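Local coordinates for protein BugD (Bordetella pertussis Tohama I, PDB 2F5X) that probably captures aspartate in the periplasm as the solute receptor of a tripartite tricarboxylate transporter-type uptake system, at residues M80-S85 with K294-Q299; S85-L90 with P94-Y99; T114-G119 with T194-Q199; Q199-K204 with P217-L222. All coordinates share one frame; numbering follows the deposited sequence.

Contact 1 (M80-S85 with K294-Q299); sequences MHAGFS and KQQVPQ. With ASP (aspartic acid), chain D.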
loop_
_atom_site.group_PDB
_atom_site.type_symbol
_atom_site.label_atom_id
_atom_site.label_comp_id
_atom_site.label_asym_id
_atom_site.label_seq_id
_atom_site.Cartn_x
_atom_site.Cartn_y
_atom_site.Cartn_z
HETATM N N MSE A 80 -3.931 -4.607 5.563
HETATM C CA MSE A 80 -2.974 -4.831 4.489
HETATM C C MSE A 80 -3.529 -4.273 3.185
HETATM O O MSE A 80 -4.740 -4.156 3.021
HETATM C CB MSE A 80 -2.662 -6.337 4.378
HETATM C CG MSE A 80 -1.586 -6.733 3.344
HETATM SE SE MSE A 80 0.090 -5.731 3.475
HETATM C CE MSE A 80 0.904 -6.386 1.808
ATOM N N HIS A 81 -2.631 -3.944 2.265
ATOM C CA HIS A 81 -3.008 -3.331 1.002
ATOM C C HIS A 81 -2.954 -4.308 -0.169
ATOM O O HIS A 81 -2.825 -5.522 0.040
ATOM C CB HIS A 81 -2.179 -2.063 0.757
ATOM C CG HIS A 81 -0.699 -2.288 0.664
ATOM N ND1 HIS A 81 -0.133 -3.273 -0.120
ATOM C CD2 HIS A 81 0.333 -1.616 1.228
ATOM C CE1 HIS A 81 1.184 -3.197 -0.036
ATOM N NE2 HIS A 81 1.493 -2.200 0.778
ATOM N N ALA A 82 -3.067 -3.778 -1.387
ATOM C CA ALA A 82 -3.105 -4.570 -2.621
ATOM C C ALA A 82 -1.952 -5.571 -2.771
ATOM O O ALA A 82 -2.055 -6.528 -3.546
ATOM C CB ALA A 82 -3.166 -3.642 -3.845
ATOM N N GLY A 83 -0.859 -5.349 -2.045
ATOM C CA GLY A 83 0.241 -6.308 -2.001
ATOM C C GLY A 83 -0.219 -7.688 -1.557
ATOM O O GLY A 83 0.392 -8.697 -1.913
ATOM N N PHE A 84 -1.303 -7.727 -0.775
ATOM C CA PHE A 84 -1.968 -8.981 -0.417
ATOM C C PHE A 84 -2.273 -9.792 -1.669
ATOM O O PHE A 84 -2.170 -11.015 -1.654
ATOM C CB PHE A 84 -3.282 -8.650 0.309
ATOM C CG PHE A 84 -4.040 -9.840 0.814
ATOM C CD1 PHE A 84 -3.929 -10.234 2.149
ATOM C CD2 PHE A 84 -4.924 -10.531 -0.018
ATOM C CE1 PHE A 84 -4.674 -11.323 2.636
ATOM C CE2 PHE A 84 -5.661 -11.623 0.453
ATOM C CZ PHE A 84 -5.538 -12.019 1.777
ATOM N N SER A 85 -2.642 -9.094 -2.746
ATOM C CA SER A 85 -3.025 -9.720 -4.009
ATOM C C SER A 85 -1.874 -9.929 -4.997
ATOM O O SER A 85 -2.011 -10.735 -5.929
ATOM C CB SER A 85 -4.192 -8.959 -4.674
ATOM O OG SER A 85 -3.778 -7.723 -5.234
ATOM N N LYS A 294 -10.551 -11.458 -5.415
ATOM C CA LYS A 294 -10.855 -12.374 -6.513
ATOM C C LYS A 294 -10.487 -11.781 -7.873
ATOM O O LYS A 294 -9.954 -12.490 -8.734
ATOM C CB LYS A 294 -12.348 -12.764 -6.483
ATOM C CG LYS A 294 -12.781 -13.702 -7.611
ATOM C CD LYS A 294 -14.285 -13.950 -7.599
ATOM C CE LYS A 294 -14.762 -14.634 -8.889
ATOM N NZ LYS A 294 -16.249 -14.554 -9.037
ATOM N N GLN A 295 -10.758 -10.491 -8.057
ATOM C CA GLN A 295 -10.447 -9.805 -9.311
ATOM C C GLN A 295 -8.955 -9.485 -9.407
ATOM O O GLN A 295 -8.352 -9.609 -10.476
ATOM C CB GLN A 295 -11.273 -8.517 -9.439
ATOM C CG GLN A 295 -11.176 -7.831 -10.808
ATOM C CD GLN A 295 -9.903 -7.012 -10.974
ATOM O OE1 GLN A 295 -9.347 -6.502 -9.994
ATOM N NE2 GLN A 295 -9.432 -6.894 -12.212
ATOM N N GLN A 296 -8.362 -9.092 -8.285
ATOM C CA GLN A 296 -7.013 -8.529 -8.300
ATOM C C GLN A 296 -5.885 -9.539 -8.470
ATOM O O GLN A 296 -4.904 -9.261 -9.175
ATOM C CB GLN A 296 -6.774 -7.676 -7.056
ATOM C CG GLN A 296 -7.507 -6.333 -7.106
ATOM C CD GLN A 296 -6.719 -5.284 -7.855
ATOM O OE1 GLN A 296 -5.800 -4.690 -7.300
ATOM N NE2 GLN A 296 -7.080 -5.045 -9.115
ATOM N N VAL A 297 -6.008 -10.701 -7.827
ATOM C CA VAL A 297 -4.947 -11.705 -7.924
ATOM C C VAL A 297 -4.658 -12.078 -9.394
ATOM O O VAL A 297 -3.513 -11.961 -9.830
ATOM C CB VAL A 297 -5.181 -12.944 -7.004
ATOM C CG1 VAL A 297 -4.088 -13.989 -7.223
ATOM C CG2 VAL A 297 -5.199 -12.522 -5.525
ATOM N N PRO A 298 -5.665 -12.476 -10.177
ATOM C CA PRO A 298 -5.408 -12.787 -11.592
ATOM C C PRO A 298 -4.945 -11.568 -12.397
ATOM O O PRO A 298 -4.139 -11.730 -13.326
ATOM C CB PRO A 298 -6.760 -13.302 -12.108
ATOM C CG PRO A 298 -7.561 -13.614 -10.890
ATOM C CD PRO A 298 -7.078 -12.702 -9.815
ATOM N N GLN A 299 -5.414 -10.369 -12.046
ATOM C CA GLN A 299 -4.980 -9.182 -12.786
ATOM C C GLN A 299 -3.470 -8.973 -12.656
ATOM O O GLN A 299 -2.759 -8.841 -13.660
ATOM C CB GLN A 299 -5.724 -7.932 -12.334
ATOM C CG GLN A 299 -5.287 -6.671 -13.069
ATOM C CD GLN A 299 -5.903 -5.421 -12.488
ATOM O OE1 GLN A 299 -7.118 -5.263 -12.508
ATOM N NE2 GLN A 299 -5.068 -4.528 -11.978
HETATM N N ASP D . 2.520 0.337 2.289
HETATM C CA ASP D . 3.926 0.018 2.675
HETATM C C ASP D . 4.304 0.654 4.005
HETATM O O ASP D . 5.498 0.876 4.283
HETATM C CB ASP D . 4.895 0.473 1.591
HETATM C CG ASP D . 4.728 -0.301 0.309
HETATM O OD1 ASP D . 5.310 0.133 -0.712
HETATM O OD2 ASP D . 4.039 -1.351 0.239
HETATM O OXT ASP D . 3.399 0.944 4.788
HETATM O O HOH W 1 -1.289 -11.578 -8.315
#
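Ser85 packs against Gln296 and Val297 where the end of strand 76-81 turns into the short helix 83-86, packed against the long helix 286-306 of this periplasmic binding protein fold. The direct contacts are mostly aliphatic. Ser85 CB sits 3.8 Å from Val297 CG2, while Ser85 OG lies over Gln296 CB at 3.5 Å. With OG held between the backbone N and the carbonyl carbon (chi1 73°), the hydroxyl turns back on its own chain and donates to Ala82 O at 2.7 Å, in the carbonyl plane on a lone pair; Ala82 O also accepts from Ser85 N.

No direct hydrogen bond spans the two segments. One water does so instead, donating to Ser85 O at 2.6 Å and to Val297 O at 2.7 Å. The polar end of Gln296 is taken up outside the pair: OE1 accepts from Trp238 NE1 and Trp300 NE1, while NE2 donates to Gln295 OE1.

The strand end leads to the aspartate pocket. His81 ND1 accepts the capping bond from Gly83 N, 4° from the ring plane, which fixes the ring's rotation and leaves NE2 as donor. That NE2 meets ligand OD2 at 2.7 Å, with an N-H...O angle of 141°.

Contact 2 (S85-L90 with P94-Y99); sequences STAPSL and PGYEPY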
loop_
_atom_site.group_PDB
_atom_site.type_symbol
_atom_site.label_atom_id
_atom_site.label_comp_id
_atom_site.label_asym_id
_atom_site.label_seq_id
_atom_site.Cartn_x
_atom_site.Cartn_y
_atom_site.Cartn_z
ATOM N N SER A 85 -2.642 -9.094 -2.746
ATOM C CA SER A 85 -3.025 -9.720 -4.009
ATOM C C SER A 85 -1.874 -9.929 -4.997
ATOM O O SER A 85 -2.011 -10.735 -5.929
ATOM C CB SER A 85 -4.192 -8.959 -4.674
ATOM O OG SER A 85 -3.778 -7.723 -5.234
ATOM N N THR A 86 -0.755 -9.221 -4.823
ATOM C CA THR A 86 0.392 -9.443 -5.715
ATOM C C THR A 86 1.280 -10.584 -5.235
ATOM O O THR A 86 1.800 -11.345 -6.048
ATOM C CB THR A 86 1.265 -8.171 -5.896
ATOM O OG1 THR A 86 1.784 -7.754 -4.620
ATOM C CG2 THR A 86 0.431 -6.992 -6.414
ATOM N N ALA A 87 1.461 -10.688 -3.918
ATOM C CA ALA A 87 2.385 -11.677 -3.348
ATOM C C ALA A 87 2.163 -13.121 -3.823
ATOM O O ALA A 87 3.140 -13.831 -4.061
ATOM C CB ALA A 87 2.411 -11.591 -1.805
ATOM N N PRO A 88 0.912 -13.575 -3.968
ATOM C CA PRO A 88 0.670 -14.937 -4.465
ATOM C C PRO A 88 1.218 -15.210 -5.868
ATOM O O PRO A 88 1.388 -16.384 -6.210
ATOM C CB PRO A 88 -0.859 -15.052 -4.440
ATOM C CG PRO A 88 -1.274 -14.076 -3.369
ATOM C CD PRO A 88 -0.354 -12.900 -3.605
ATOM N N SER A 89 1.501 -14.168 -6.651
ATOM C CA SER A 89 2.115 -14.337 -7.972
ATOM C C SER A 89 3.623 -14.117 -7.940
ATOM O O SER A 89 4.292 -14.235 -8.966
ATOM C CB SER A 89 1.485 -13.381 -8.991
ATOM O OG SER A 89 0.105 -13.655 -9.122
ATOM N N LEU A 90 4.156 -13.794 -6.763
ATOM C CA LEU A 90 5.559 -13.389 -6.645
ATOM C C LEU A 90 6.371 -14.358 -5.809
ATOM O O LEU A 90 7.599 -14.389 -5.893
ATOM C CB LEU A 90 5.643 -11.987 -6.031
ATOM C CG LEU A 90 5.077 -10.868 -6.916
ATOM C CD1 LEU A 90 4.883 -9.573 -6.104
ATOM C CD2 LEU A 90 5.975 -10.643 -8.142
ATOM N N PRO A 94 3.862 -17.675 -0.375
ATOM C CA PRO A 94 3.802 -16.396 0.337
ATOM C C PRO A 94 3.464 -16.539 1.823
ATOM O O PRO A 94 3.569 -15.551 2.549
ATOM C CB PRO A 94 2.695 -15.645 -0.398
ATOM C CG PRO A 94 1.813 -16.706 -0.922
ATOM C CD PRO A 94 2.719 -17.854 -1.292
ATOM N N GLY A 95 3.052 -17.732 2.254
ATOM C CA GLY A 95 2.750 -17.976 3.655
ATOM C C GLY A 95 1.262 -18.037 3.959
ATOM O O GLY A 95 0.861 -18.378 5.072
ATOM N N TYR A 96 0.443 -17.693 2.972
ATOM C CA TYR A 96 -1.006 -17.666 3.144
ATOM C C TYR A 96 -1.679 -17.958 1.816
ATOM O O TYR A 96 -1.039 -17.929 0.761
ATOM C CB TYR A 96 -1.479 -16.310 3.699
ATOM C CG TYR A 96 -1.200 -15.150 2.766
ATOM C CD1 TYR A 96 -2.210 -14.618 1.963
ATOM C CD2 TYR A 96 0.079 -14.610 2.660
ATOM C CE1 TYR A 96 -1.951 -13.576 1.079
ATOM C CE2 TYR A 96 0.349 -13.564 1.784
ATOM C CZ TYR A 96 -0.674 -13.054 0.996
ATOM O OH TYR A 96 -0.423 -12.015 0.132
ATOM N N GLU A 97 -2.970 -18.250 1.898
ATOM C CA GLU A 97 -3.813 -18.532 0.753
ATOM C C GLU A 97 -4.759 -17.325 0.652
ATOM O O GLU A 97 -5.542 -17.081 1.569
ATOM C CB GLU A 97 -4.577 -19.843 1.010
ATOM C CG GLU A 97 -4.799 -20.714 -0.219
ATOM C CD GLU A 97 -6.047 -20.340 -0.997
ATOM O OE1 GLU A 97 -6.607 -21.231 -1.670
ATOM O OE2 GLU A 97 -6.471 -19.166 -0.945
ATOM N N PRO A 98 -4.673 -16.538 -0.425
ATOM C CA PRO A 98 -5.375 -15.238 -0.451
ATOM C C PRO A 98 -6.901 -15.355 -0.374
ATOM O O PRO A 98 -7.571 -14.439 0.128
ATOM C CB PRO A 98 -4.926 -14.625 -1.787
ATOM C CG PRO A 98 -4.582 -15.812 -2.633
ATOM C CD PRO A 98 -3.931 -16.787 -1.681
ATOM N N TYR A 99 -7.449 -16.472 -0.848
ATOM C CA TYR A 99 -8.903 -16.643 -0.859
ATOM C C TYR A 99 -9.455 -17.344 0.371
ATOM O O TYR A 99 -10.662 -17.265 0.631
ATOM C CB TYR A 99 -9.339 -17.416 -2.106
ATOM C CG TYR A 99 -8.730 -16.911 -3.396
ATOM C CD1 TYR A 99 -8.956 -15.602 -3.848
ATOM C CD2 TYR A 99 -7.919 -17.745 -4.169
ATOM C CE1 TYR A 99 -8.390 -15.150 -5.050
ATOM C CE2 TYR A 99 -7.359 -17.309 -5.363
ATOM C CZ TYR A 99 -7.600 -16.016 -5.800
ATOM O OH TYR A 99 -7.045 -15.595 -6.987
#
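Tyr96, in the irregular connecting loop between helix 83-86 and strand 102-117, reaches back to Ala87 and Pro88, which follow directly on that helix. At Tyr96 CB the side chain leaves the backbone alongside the other segment, and only its far end turns in. With CG lodged between the backbone N and the carbonyl carbon (chi1 63°), the ring then swings in to the helix end. Along the way the ring meets that of Phe84 with planes about 40° apart, and the side chain packs on Thr64, Thr65 and Ala68 of helix 61-68. Near the tip, Tyr96 CZ comes to 4.4 Å from Ala87 CB, the methyl approaching obliquely. The hydroxyl oxygen, Tyr96 OH, lies 3.5 Å from Ala87 CB and 3.8 Å from Pro88 CD, and its polar partner is the carbonyl O of Phe84. The phenol oxygen of this buried tyrosine is thereby satisfied by a carbonyl of helix 83-86, just before the residues the hydroxyl touches.

Two prolines flank the tyrosine in sequence and extend the apolar patch. Pro94 brings its CG to 4.1 Å from Pro88 CA, and its CB touches Ala87. The rings of Pro98 and Pro88 lie alongside one another, pointing opposite ways, with Pro98 CG and Pro88 CG 3.8 Å apart. On the Tyr99 side, Pro98 CG stands 4.1 Å above the plane of the Tyr99 ring, over its centre.

Contact 3 (T114-G119 with T194-Q199); sequences TIIARG and TNTTQQ
Thr114 and Thr196 join strand 102-117 to helix 193-201 through their hydroxyls, Thr114 OG1 and Thr196 OG1 lying 2.8 Å apart in a hydrogen bond. The two side chains overlap beyond this bond, with Thr196 CG2 at 3.4 Å from Thr114 OG1. Thr114 OG1 has a second hydrogen-bonding partner in Asp191 O, so two oxygens hold this buried hydroxyl.

Ile115 points away from the helix, as strand alternation requires. The next residue returns to the contact: Ile116 has CG1 between its backbone N and carbonyl carbon (chi1 61°), and from there the extended branch carries CD1 to within 4.0 Å of Thr196 CG2. Thr196 thus meets Thr114 with its hydroxyl and Ile116 with its methyl. Past Ile116 the chain takes no further part in the contact: Ala117 completes the strand, and Arg118 and Gly119 lead out of it.

Strand 102-117 runs antiparallel to strands 188-192 and 206-210. Helix 193-201, which directly follows strand 188-192, packs on this strand through Thr196, with helix 174-182 adjoining through Met178 and Leu181 against Ile116, and helix 30-46 meeting Thr194 at the helix start.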
loop_
_atom_site.group_PDB
_atom_site.type_symbol
_atom_site.label_atom_id
_atom_site.label_comp_id
_atom_site.label_asym_id
_atom_site.label_seq_id
_atom_site.Cartn_x
_atom_site.Cartn_y
_atom_site.Cartn_z
ATOM N N THR A 114 2.871 8.327 -6.059
ATOM C CA THR A 114 3.675 9.372 -6.674
ATOM C C THR A 114 5.059 8.840 -6.995
ATOM O O THR A 114 5.673 8.167 -6.157
ATOM C CB THR A 114 3.860 10.568 -5.705
ATOM O OG1 THR A 114 4.332 10.084 -4.433
ATOM C CG2 THR A 114 2.513 11.235 -5.404
ATOM N N ILE A 115 5.548 9.155 -8.195
ATOM C CA ILE A 115 6.938 8.886 -8.572
ATOM C C ILE A 115 7.767 10.058 -8.066
ATOM O O ILE A 115 7.544 11.194 -8.481
ATOM C CB ILE A 115 7.087 8.757 -10.113
ATOM C CG1 ILE A 115 6.154 7.677 -10.683
ATOM C CG2 ILE A 115 8.580 8.530 -10.518
ATOM C CD1 ILE A 115 6.662 6.304 -10.583
ATOM N N ILE A 116 8.699 9.778 -7.157
ATOM C CA ILE A 116 9.513 10.819 -6.538
ATOM C C ILE A 116 10.997 10.467 -6.603
ATOM O O ILE A 116 11.372 9.315 -6.849
ATOM C CB ILE A 116 9.098 11.068 -5.049
ATOM C CG1 ILE A 116 9.287 9.799 -4.191
ATOM C CG2 ILE A 116 7.675 11.635 -4.945
ATOM C CD1 ILE A 116 9.138 10.069 -2.682
ATOM N N ALA A 117 11.843 11.462 -6.356
ATOM C CA ALA A 117 13.278 11.232 -6.280
ATOM C C ALA A 117 13.900 12.108 -5.202
ATOM O O ALA A 117 13.251 13.029 -4.688
ATOM C CB ALA A 117 13.932 11.502 -7.633
ATOM N N ARG A 118 15.155 11.819 -4.865
ATOM C CA ARG A 118 15.893 12.640 -3.912
ATOM C C ARG A 118 15.862 14.103 -4.363
ATOM O O ARG A 118 15.754 14.392 -5.561
ATOM C CB ARG A 118 17.335 12.132 -3.743
ATOM C CG ARG A 118 18.123 11.916 -5.034
ATOM C CD ARG A 118 19.565 11.472 -4.758
ATOM N NE ARG A 118 20.293 11.042 -5.944
ATOM C CZ ARG A 118 21.005 11.844 -6.729
ATOM N NH1 ARG A 118 21.065 13.152 -6.478
ATOM N NH2 ARG A 118 21.658 11.336 -7.776
ATOM N N GLY A 119 15.913 15.012 -3.390
ATOM C CA GLY A 119 15.687 16.430 -3.624
ATOM C C GLY A 119 16.608 17.093 -4.632
ATOM O O GLY A 119 16.268 18.144 -5.170
ATOM N N THR A 194 -0.080 8.835 1.132
ATOM C CA THR A 194 -0.167 8.827 2.599
ATOM C C THR A 194 1.219 8.866 3.239
ATOM O O THR A 194 1.338 9.101 4.452
ATOM C CB THR A 194 -0.891 7.568 3.083
ATOM O OG1 THR A 194 -0.436 6.461 2.296
ATOM C CG2 THR A 194 -2.398 7.663 2.812
ATOM N N ASN A 195 2.260 8.617 2.440
ATOM C CA ASN A 195 3.640 8.783 2.905
ATOM C C ASN A 195 4.407 9.941 2.257
ATOM O O ASN A 195 5.345 10.496 2.864
ATOM C CB ASN A 195 4.432 7.476 2.745
ATOM C CG ASN A 195 5.698 7.450 3.593
ATOM O OD1 ASN A 195 5.659 7.737 4.795
ATOM N ND2 ASN A 195 6.825 7.109 2.971
ATOM N N THR A 196 4.021 10.316 1.039
ATOM C CA THR A 196 4.831 11.264 0.268
ATOM C C THR A 196 4.321 12.698 0.284
ATOM O O THR A 196 5.082 13.611 -0.022
ATOM C CB THR A 196 4.965 10.845 -1.203
ATOM O OG1 THR A 196 3.670 10.854 -1.817
ATOM C CG2 THR A 196 5.474 9.424 -1.340
ATOM N N THR A 197 3.042 12.901 0.607
ATOM C CA THR A 197 2.441 14.239 0.504
ATOM C C THR A 197 3.260 15.284 1.248
ATOM O O THR A 197 3.592 16.328 0.705
ATOM C CB THR A 197 1.005 14.244 1.049
ATOM O OG1 THR A 197 0.184 13.418 0.225
ATOM C CG2 THR A 197 0.376 15.626 0.898
ATOM N N GLN A 198 3.541 14.961 2.505
ATOM C CA GLN A 198 4.336 15.733 3.442
ATOM C C GLN A 198 5.663 16.212 2.811
ATOM O O GLN A 198 6.017 17.410 2.848
ATOM C CB GLN A 198 4.580 14.820 4.681
ATOM C CG GLN A 198 3.277 14.141 5.320
ATOM C CD GLN A 198 2.894 12.734 4.775
ATOM O OE1 GLN A 198 2.885 12.513 3.576
ATOM N NE2 GLN A 198 2.539 11.806 5.680
ATOM N N GLN A 199 6.379 15.283 2.192
ATOM C CA GLN A 199 7.673 15.582 1.602
ATOM C C GLN A 199 7.557 16.307 0.264
ATOM O O GLN A 199 8.423 17.105 -0.081
ATOM C CB GLN A 199 8.495 14.302 1.422
ATOM C CG GLN A 199 8.493 13.370 2.634
ATOM C CD GLN A 199 9.042 14.017 3.887
ATOM O OE1 GLN A 199 9.814 14.976 3.817
ATOM N NE2 GLN A 199 8.639 13.497 5.047
#

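Contact 4 (Q199-K204 with P217-L222); sequences QITSGK and PTLPDL
Ile200 and Thr201 meet Leu219 through methyl groups, with no ring or amide between them; the flat amide of Gln199 is turned to its own segment instead. At the edge of that amide, Gln199 OE1 accepts from Lys204 NZ at 2.7 Å, the donor lying in the carbonyl plane on a lone pair with a C=O...N angle of 133°. This bond closes the helix end back on itself, well apart from the leucines.

The apolar contact centres on the forked end of Leu219. Its CD2 touches two branches of consecutive helical residues, coming to 3.8 Å from Ile200 CG2 and equally to 3.8 Å from Thr201 CG2. Both side chains cross that of Leu219 at about a right angle. The longer arm of Ile200, its CG1 anti to the carbonyl carbon (chi1 -68°), carries CD1 inward, 4.1 Å from Leu219 CD1 and 4.4 Å from Leu222 CD1. It also packs on Thr114 and Ile116 of strand 102-117 and Ala207 of strand 206-210. Thr201 gives its methyl to Leu219 while its hydroxyl bonds back to Thr197 O.

Leu219 and Leu222, the first and last residues of a type I beta turn closed by Leu222 N to Leu219 O at 3.2 Å, both point toward the helix. Beyond the contact, helix 193-201 ends in a Schellman motif: Gly203 adopts positive phi (77°), Lys204 N bonds Gln199 O at 3.0 Å, and Gly203 N bonds Ile200 O.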
loop_
_atom_site.group_PDB
_atom_site.type_symbol
_atom_site.label_atom_id
_atom_site.label_comp_id
_atom_site.label_asym_id
_atom_site.label_seq_id
_atom_site.Cartn_x
_atom_site.Cartn_y
_atom_site.Cartn_z
ATOM N N GLN A 199 6.379 15.283 2.192
ATOM C CA GLN A 199 7.673 15.582 1.602
ATOM C C GLN A 199 7.557 16.307 0.264
ATOM O O GLN A 199 8.423 17.105 -0.081
ATOM C CB GLN A 199 8.495 14.302 1.422
ATOM C CG GLN A 199 8.493 13.370 2.634
ATOM C CD GLN A 199 9.042 14.017 3.887
ATOM O OE1 GLN A 199 9.814 14.976 3.817
ATOM N NE2 GLN A 199 8.639 13.497 5.047
ATOM N N ILE A 200 6.508 16.009 -0.493
ATOM C CA ILE A 200 6.305 16.674 -1.777
ATOM C C ILE A 200 5.940 18.147 -1.575
ATOM O O ILE A 200 6.580 19.023 -2.159
ATOM C CB ILE A 200 5.251 15.950 -2.630
ATOM C CG1 ILE A 200 5.774 14.572 -3.067
ATOM C CG2 ILE A 200 4.877 16.800 -3.841
ATOM C CD1 ILE A 200 4.693 13.658 -3.642
ATOM N N THR A 201 4.935 18.425 -0.745
ATOM C CA THR A 201 4.417 19.793 -0.650
ATOM C C THR A 201 5.414 20.759 -0.024
ATOM O O THR A 201 5.331 21.967 -0.254
ATOM C CB THR A 201 3.082 19.860 0.113
ATOM O OG1 THR A 201 3.255 19.310 1.426
ATOM C CG2 THR A 201 2.036 18.979 -0.546
ATOM N N SER A 202 6.345 20.229 0.761
ATOM C CA SER A 202 7.393 21.052 1.374
ATOM C C SER A 202 8.600 21.248 0.445
ATOM O O SER A 202 9.529 22.021 0.753
ATOM C CB SER A 202 7.851 20.407 2.679
ATOM O OG SER A 202 8.463 19.161 2.400
ATOM N N GLY A 203 8.589 20.556 -0.696
ATOM C CA GLY A 203 9.689 20.640 -1.653
ATOM C C GLY A 203 10.925 19.848 -1.269
ATOM O O GLY A 203 12.002 20.063 -1.830
ATOM N N LYS A 204 10.782 18.927 -0.318
ATOM C CA LYS A 204 11.918 18.155 0.182
ATOM C C LYS A 204 12.339 17.045 -0.773
ATOM O O LYS A 204 13.499 16.639 -0.779
ATOM C CB LYS A 204 11.616 17.574 1.563
ATOM C CG LYS A 204 11.741 18.581 2.702
ATOM C CD LYS A 204 11.231 18.003 4.023
ATOM C CE LYS A 204 12.240 17.047 4.655
ATOM N NZ LYS A 204 11.610 16.031 5.580
ATOM N N PRO A 217 -6.036 15.723 -6.496
ATOM C CA PRO A 217 -6.424 17.118 -6.225
ATOM C C PRO A 217 -5.536 17.838 -5.207
ATOM O O PRO A 217 -5.349 19.050 -5.326
ATOM C CB PRO A 217 -7.857 16.993 -5.685
ATOM C CG PRO A 217 -8.337 15.685 -6.159
ATOM C CD PRO A 217 -7.147 14.783 -6.268
ATOM N N THR A 218 -4.990 17.108 -4.236
ATOM C CA THR A 218 -4.068 17.688 -3.255
ATOM C C THR A 218 -2.657 17.882 -3.818
ATOM O O THR A 218 -1.827 18.550 -3.200
ATOM C CB THR A 218 -3.990 16.817 -1.999
ATOM O OG1 THR A 218 -3.823 15.441 -2.380
ATOM C CG2 THR A 218 -5.310 16.849 -1.245
ATOM N N LEU A 219 -2.390 17.283 -4.975
ATOM C CA LEU A 219 -1.107 17.466 -5.660
ATOM C C LEU A 219 -1.358 17.824 -7.133
ATOM O O LEU A 219 -0.945 17.099 -8.046
ATOM C CB LEU A 219 -0.261 16.197 -5.527
ATOM C CG LEU A 219 0.085 15.726 -4.104
ATOM C CD1 LEU A 219 0.639 14.306 -4.134
ATOM C CD2 LEU A 219 1.066 16.681 -3.420
ATOM N N PRO A 220 -2.036 18.952 -7.353
ATOM C CA PRO A 220 -2.621 19.261 -8.664
ATOM C C PRO A 220 -1.613 19.512 -9.789
ATOM O O PRO A 220 -2.012 19.439 -10.948
ATOM C CB PRO A 220 -3.460 20.519 -8.389
ATOM C CG PRO A 220 -2.843 21.141 -7.196
ATOM C CD PRO A 220 -2.306 20.014 -6.368
ATOM N N ASP A 221 -0.352 19.776 -9.461
ATOM C CA ASP A 221 0.660 20.042 -10.483
ATOM C C ASP A 221 1.374 18.798 -10.992
ATOM O O ASP A 221 2.220 18.892 -11.883
ATOM C CB ASP A 221 1.683 21.070 -9.980
ATOM C CG ASP A 221 1.071 22.439 -9.760
ATOM O OD1 ASP A 221 0.087 22.782 -10.457
ATOM O OD2 ASP A 221 1.507 23.248 -8.909
ATOM N N LEU A 222 1.040 17.630 -10.454
ATOM C CA LEU A 222 1.675 16.403 -10.925
ATOM C C LEU A 222 0.818 15.728 -11.984
ATOM O O LEU A 222 -0.348 15.402 -11.724
ATOM C CB LEU A 222 1.943 15.439 -9.764
ATOM C CG LEU A 222 2.807 15.950 -8.597
ATOM C CD1 LEU A 222 2.980 14.834 -7.559
ATOM C CD2 LEU A 222 4.166 16.479 -9.059
#

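In the fold
The contacts form two pairs on opposite sides of the chain's centre, consistent with the two-lobed architecture of periplasmic binding proteins. Contacts 1 and 2 share Ser85 and helix 83-86; contacts 3 and 4 share Gln199 and helix 193-201. Within each pair the centres lie 8 Å apart, whereas those of contacts 2 and 4 are about 33 Å apart. In both pairs the inner member is buried and adds a polar link to its packing: a water bridge in contact 1, paired hydroxyls in contact 3. The outer members, contacts 2 and 4, are partly buried and rely on proline or branched aliphatic packing. Contact 1 alone includes a residue of the aspartate pocket.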